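Local atomic coordinates of beta-fructofuranosidase (Arthrobacter, PDB entry 3WPU), a protein that belongs to the levansucrase/invertase family, whose members share a five-bladed beta-propeller fold. Residues 456-461 with 465-470; 348-353 with 383-388. One frame throughout, in Å; residues are numbered along the deposited sequence.

Contact 1. Residues 456-461 with 465-470; sequences MDIGVG and TKTAVD
D457 and A468 exchange backbone hydrogen bonds as an antiparallel hydrogen-bonded pair, D457 N reaching A468 O at 2.8 Å and A468 N reaching D457 O at 3.0 Å. On either side of this pair, M456 faces V469 and I458 faces T467 in non-hydrogen-bonded positions. The hairpin then changes character where the chain leaves the strand at G459, whose phi is positive (85°). There K466 O receives two N-H groups: G459 N at 2.7 Å, almost straight ahead of the carbonyl, and V460 N at 3.2 Å, from above the carbonyl plane. V460 bends over the same end: its CG2 rests on A468 CB (3.8 Å), while CG1, placed anti to the backbone N (chi1 168°), lies near CE of K466. On the buried face M456 CG packs against T467 CB at 4.1 Å, and I458 lies beside the T467 methyl.

D457 shares the partly exposed face with A468. A water bridges D457 OD2 (2.6 Å) and A468 O, and D457 OD2 also comes within 4.3 Å of D470 OD2, the two carboxylate planes inclined by 43°. K455 forms salt bridges with both acids, through D457 OD1 and D470 OD2, and D470 OD1 is hydrogen-bonded to S472 OG. The shared lysine probably helps to offset the two neighbouring negative charges.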
loop_
_atom_site.group_PDB
_atom_site.type_symbol
_atom_site.label_atom_id
_atom_site.label_comp_id
_atom_site.label_asym_id
_atom_site.label_seq_id
_atom_site.Cartn_x
_atom_site.Cartn_y
_atom_site.Cartn_z
ATOM N N MET A 456 -2.250 -12.285 8.116
ATOM C CA MET A 456 -0.927 -12.795 7.895
ATOM C C MET A 456 -0.191 -12.681 9.216
ATOM O O MET A 456 -0.053 -11.585 9.751
ATOM C CB MET A 456 -0.234 -11.959 6.811
ATOM C CG MET A 456 1.178 -12.402 6.494
ATOM S SD MET A 456 1.931 -11.391 5.206
ATOM C CE MET A 456 1.885 -9.760 5.957
ATOM N N ASP A 457 0.260 -13.817 9.742
ATOM C CA ASP A 457 1.052 -13.815 10.978
ATOM C C ASP A 457 2.501 -13.518 10.660
ATOM O O ASP A 457 3.128 -14.184 9.834
ATOM C CB ASP A 457 0.878 -15.122 11.709
ATOM C CG ASP A 457 -0.552 -15.304 12.215
ATOM O OD1 ASP A 457 -1.249 -14.276 12.419
ATOM O OD2 ASP A 457 -0.968 -16.455 12.407
ATOM N N ILE A 458 3.039 -12.512 11.339
ATOM C CA ILE A 458 4.372 -12.005 11.030
ATOM C C ILE A 458 5.329 -12.442 12.133
ATOM O O ILE A 458 5.099 -12.168 13.299
ATOM C CB ILE A 458 4.360 -10.470 10.903
ATOM C CG1 ILE A 458 3.463 -10.054 9.727
ATOM C CG2 ILE A 458 5.780 -9.934 10.730
ATOM C CD1 ILE A 458 3.085 -8.592 9.681
ATOM N N GLY A 459 6.365 -13.173 11.745
ATOM C CA GLY A 459 7.369 -13.690 12.678
ATOM C C GLY A 459 7.059 -15.003 13.367
ATOM O O GLY A 459 7.152 -15.112 14.587
ATOM N N VAL A 460 6.781 -16.022 12.577
ATOM C CA VAL A 460 6.293 -17.316 13.054
ATOM C C VAL A 460 7.373 -18.146 13.724
ATOM O O VAL A 460 8.513 -18.195 13.269
ATOM C CB VAL A 460 5.692 -18.102 11.869
ATOM C CG1 VAL A 460 5.428 -19.557 12.234
ATOM C CG2 VAL A 460 4.420 -17.411 11.415
ATOM N N GLY A 461 6.999 -18.795 14.825
ATOM C CA GLY A 461 7.894 -19.703 15.537
ATOM C C GLY A 461 9.130 -19.030 16.100
ATOM O O GLY A 461 10.194 -19.647 16.196
ATOM N N THR A 465 11.936 -13.579 10.255
ATOM C CA THR A 465 12.023 -13.618 8.798
ATOM C C THR A 465 10.907 -14.433 8.167
ATOM O O THR A 465 10.868 -14.521 6.953
ATOM C CB THR A 465 13.371 -14.182 8.286
ATOM O OG1 THR A 465 13.434 -15.604 8.467
ATOM C CG2 THR A 465 14.554 -13.509 8.994
ATOM N N LYS A 466 10.059 -15.066 8.985
ATOM C CA LYS A 466 9.013 -15.970 8.494
ATOM C C LYS A 466 7.624 -15.350 8.689
ATOM O O LYS A 466 7.344 -14.735 9.720
ATOM C CB LYS A 466 9.104 -17.290 9.258
ATOM C CG LYS A 466 8.273 -18.427 8.695
ATOM C CD LYS A 466 8.780 -19.767 9.243
ATOM C CE LYS A 466 7.742 -20.860 9.094
ATOM N NZ LYS A 466 7.567 -21.232 7.666
ATOM N N THR A 467 6.731 -15.578 7.725
ATOM C CA THR A 467 5.338 -15.222 7.864
ATOM C C THR A 467 4.493 -16.418 7.440
ATOM O O THR A 467 4.986 -17.310 6.745
ATOM C CB THR A 467 4.937 -14.012 6.972
ATOM O OG1 THR A 467 4.992 -14.372 5.576
ATOM C CG2 THR A 467 5.826 -12.843 7.209
ATOM N N ALA A 468 3.230 -16.425 7.861
ATOM C CA ALA A 468 2.307 -17.501 7.515
ATOM C C ALA A 468 0.897 -16.987 7.509
ATOM O O ALA A 468 0.436 -16.355 8.464
ATOM C CB ALA A 468 2.415 -18.665 8.495
ATOM N N VAL A 469 0.159 -17.352 6.476
ATOM C CA VAL A 469 -1.241 -17.020 6.413
ATOM C C VAL A 469 -2.008 -17.774 7.489
ATOM O O VAL A 469 -1.754 -18.963 7.727
ATOM C CB VAL A 469 -1.783 -17.398 5.037
ATOM C CG1 VAL A 469 -3.311 -17.366 5.000
ATOM C CG2 VAL A 469 -1.215 -16.429 3.991
ATOM N N ASP A 470 -2.923 -17.071 8.147
ATOM C CA ASP A 470 -3.779 -17.676 9.168
ATOM C C ASP A 470 -5.069 -18.158 8.505
ATOM O O ASP A 470 -6.000 -17.394 8.313
ATOM C CB ASP A 470 -4.064 -16.702 10.305
ATOM C CG ASP A 470 -4.910 -17.328 11.399
ATOM O OD1 ASP A 470 -5.230 -18.543 11.286
ATOM O OD2 ASP A 470 -5.266 -16.608 12.353
HETATM O O HOH W 1 -0.458 -18.267 10.674
#

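Contact 2. Residues 348-353 with 383-388; sequences KSYLFT and QPLNGG
The rings of Y350 and F352 both meet L385, but in different ways. At the edge of the Y350 ring, near its plane, L385 CD2 approaches CE1 to 3.9 Å; one face of that ring carries I458, whose CG2 lies over the phenol end, 3.4 Å from Y350 CZ. L385 CD1 comes equally close to F352 CE1, at 3.9 Å, along an oblique line. The forked end of the leucine thus serves two aromatic neighbours, one methyl to each, and its side chain crosses both at about a right angle. With CG anti to the carbonyl carbon (chi1 -61°), L385 reaches across a wide separation, for its CA stands 9.3 Å from that of Y350.

Strand 348-355 is hydrogen-bonded on its two sides to 340-345 and 369-375, and the latter also pairs with 383-384, an antiparallel arrangement consistent with a propeller blade. L385 lies where 383-384 gives way to a short, weakly bonded helical turn. V374 touches Y350, while V370, M456 and I458 touch F352. Y350 OH is hydrogen-bonded to P464 O. Two residues before the leucine, Q383 NE2 donates to P384 O at 3.0 Å, almost straight (171°) and on a carbonyl lone pair.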
loop_
_atom_site.group_PDB
_atom_site.type_symbol
_atom_site.label_atom_id
_atom_site.label_comp_id
_atom_site.label_asym_id
_atom_site.label_seq_id
_atom_site.Cartn_x
_atom_site.Cartn_y
_atom_site.Cartn_z
ATOM N N LYS A 348 11.813 -4.802 15.117
ATOM C CA LYS A 348 12.205 -4.861 13.717
ATOM C C LYS A 348 11.449 -3.846 12.878
ATOM O O LYS A 348 10.340 -3.453 13.212
ATOM C CB LYS A 348 11.884 -6.240 13.120
ATOM C CG LYS A 348 12.638 -7.408 13.733
ATOM C CD LYS A 348 14.124 -7.359 13.472
ATOM C CE LYS A 348 14.816 -8.613 13.992
ATOM N NZ LYS A 348 16.224 -8.703 13.574
ATOM N N SER A 349 12.078 -3.463 11.763
ATOM C CA SER A 349 11.425 -2.743 10.696
ATOM C C SER A 349 11.068 -3.744 9.601
ATOM O O SER A 349 11.962 -4.405 9.059
ATOM C CB SER A 349 12.377 -1.698 10.118
ATOM O OG SER A 349 11.814 -1.066 8.986
ATOM N N TYR A 350 9.780 -3.855 9.293
ATOM C CA TYR A 350 9.299 -4.638 8.152
ATOM C C TYR A 350 8.951 -3.667 7.033
ATOM O O TYR A 350 8.131 -2.766 7.228
ATOM C CB TYR A 350 8.060 -5.442 8.522
ATOM C CG TYR A 350 8.362 -6.637 9.386
ATOM C CD1 TYR A 350 8.649 -7.882 8.824
ATOM C CD2 TYR A 350 8.447 -6.512 10.774
ATOM C CE1 TYR A 350 8.960 -8.980 9.618
ATOM C CE2 TYR A 350 8.748 -7.620 11.573
ATOM C CZ TYR A 350 9.012 -8.838 11.000
ATOM O OH TYR A 350 9.340 -9.939 11.788
ATOM N N LEU A 351 9.549 -3.862 5.864
ATOM C CA LEU A 351 9.208 -3.066 4.716
ATOM C C LEU A 351 8.364 -4.005 3.862
ATOM O O LEU A 351 8.840 -5.078 3.508
ATOM C CB LEU A 351 10.463 -2.637 3.962
ATOM C CG LEU A 351 10.294 -2.156 2.519
ATOM C CD1 LEU A 351 9.334 -0.999 2.437
ATOM C CD2 LEU A 351 11.621 -1.814 1.864
ATOM N N PHE A 352 7.121 -3.624 3.617
ATOM C CA PHE A 352 6.240 -4.368 2.713
ATOM C C PHE A 352 6.018 -3.569 1.434
ATOM O O PHE A 352 5.826 -2.369 1.454
ATOM C CB PHE A 352 4.905 -4.674 3.369
ATOM C CG PHE A 352 4.974 -5.657 4.499
ATOM C CD1 PHE A 352 5.263 -7.001 4.256
ATOM C CD2 PHE A 352 4.788 -5.237 5.814
ATOM C CE1 PHE A 352 5.279 -7.917 5.272
ATOM C CE2 PHE A 352 4.820 -6.160 6.843
ATOM C CZ PHE A 352 5.098 -7.494 6.578
ATOM N N THR A 353 5.976 -4.283 0.312
ATOM C CA THR A 353 5.743 -3.651 -0.969
ATOM C C THR A 353 4.942 -4.649 -1.803
ATOM O O THR A 353 4.807 -5.809 -1.416
ATOM C CB THR A 353 7.082 -3.217 -1.614
ATOM O OG1 THR A 353 6.852 -2.400 -2.773
ATOM C CG2 THR A 353 7.942 -4.423 -1.962
ATOM N N GLN A 383 16.573 -8.326 5.101
ATOM C CA GLN A 383 16.455 -9.730 4.775
ATOM C C GLN A 383 15.098 -9.926 4.110
ATOM O O GLN A 383 14.080 -9.783 4.785
ATOM C CB GLN A 383 16.479 -10.543 6.057
ATOM C CG GLN A 383 16.206 -12.019 5.892
ATOM C CD GLN A 383 17.212 -12.654 4.954
ATOM O OE1 GLN A 383 18.423 -12.648 5.230
ATOM N NE2 GLN A 383 16.748 -13.124 3.812
ATOM N N PRO A 384 15.081 -10.273 2.820
ATOM C CA PRO A 384 13.776 -10.631 2.243
ATOM C C PRO A 384 13.145 -11.817 2.946
ATOM O O PRO A 384 13.838 -12.769 3.322
ATOM C CB PRO A 384 14.133 -10.981 0.801
ATOM C CG PRO A 384 15.377 -10.226 0.503
ATOM C CD PRO A 384 16.143 -10.354 1.808
ATOM N N LEU A 385 11.836 -11.762 3.157
ATOM C CA LEU A 385 11.154 -12.743 4.007
ATOM C C LEU A 385 11.044 -14.114 3.355
ATOM O O LEU A 385 11.140 -14.238 2.111
ATOM C CB LEU A 385 9.743 -12.260 4.381
ATOM C CG LEU A 385 9.665 -10.956 5.167
ATOM C CD1 LEU A 385 8.241 -10.434 5.146
ATOM C CD2 LEU A 385 10.191 -11.131 6.585
ATOM N N ASN A 386 10.871 -15.136 4.192
ATOM C CA ASN A 386 10.541 -16.502 3.743
ATOM C C ASN A 386 11.599 -17.122 2.818
ATOM O O ASN A 386 11.439 -17.211 1.600
ATOM C CB ASN A 386 9.116 -16.507 3.150
ATOM C CG ASN A 386 8.087 -16.090 4.179
ATOM O OD1 ASN A 386 7.282 -15.145 3.985
ATOM N ND2 ASN A 386 8.131 -16.742 5.283
ATOM N N GLY A 387 12.707 -17.537 3.433
ATOM C CA GLY A 387 13.803 -18.190 2.732
ATOM C C GLY A 387 14.614 -17.248 1.865
ATOM O O GLY A 387 15.303 -17.681 0.952
ATOM N N GLY A 388 14.547 -15.949 2.131
ATOM C CA GLY A 388 15.177 -14.958 1.280
ATOM C C GLY A 388 14.483 -14.653 -0.028
ATOM O O GLY A 388 15.037 -13.959 -0.880
#

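In the fold
The two contacts illustrate how neighbouring beta sheets share one apolar layer. Their centres are about 11 Å apart, on the same side of the molecule's centre, and along the chain contact 2 closes before contact 1 opens. The inner face of the 456-461/465-470 hairpin, lined by M456, I458 and T467, meets the contents of contact 2, where T467 touches L385. The centre of contact 1, the partly buried one, lies about 19 Å from the centre of the chain, that of the fully buried contact 2 about 15 Å. A backbone link joins their margins, since T465 O lies 2.8 Å from N386 N, a probable hydrogen bond.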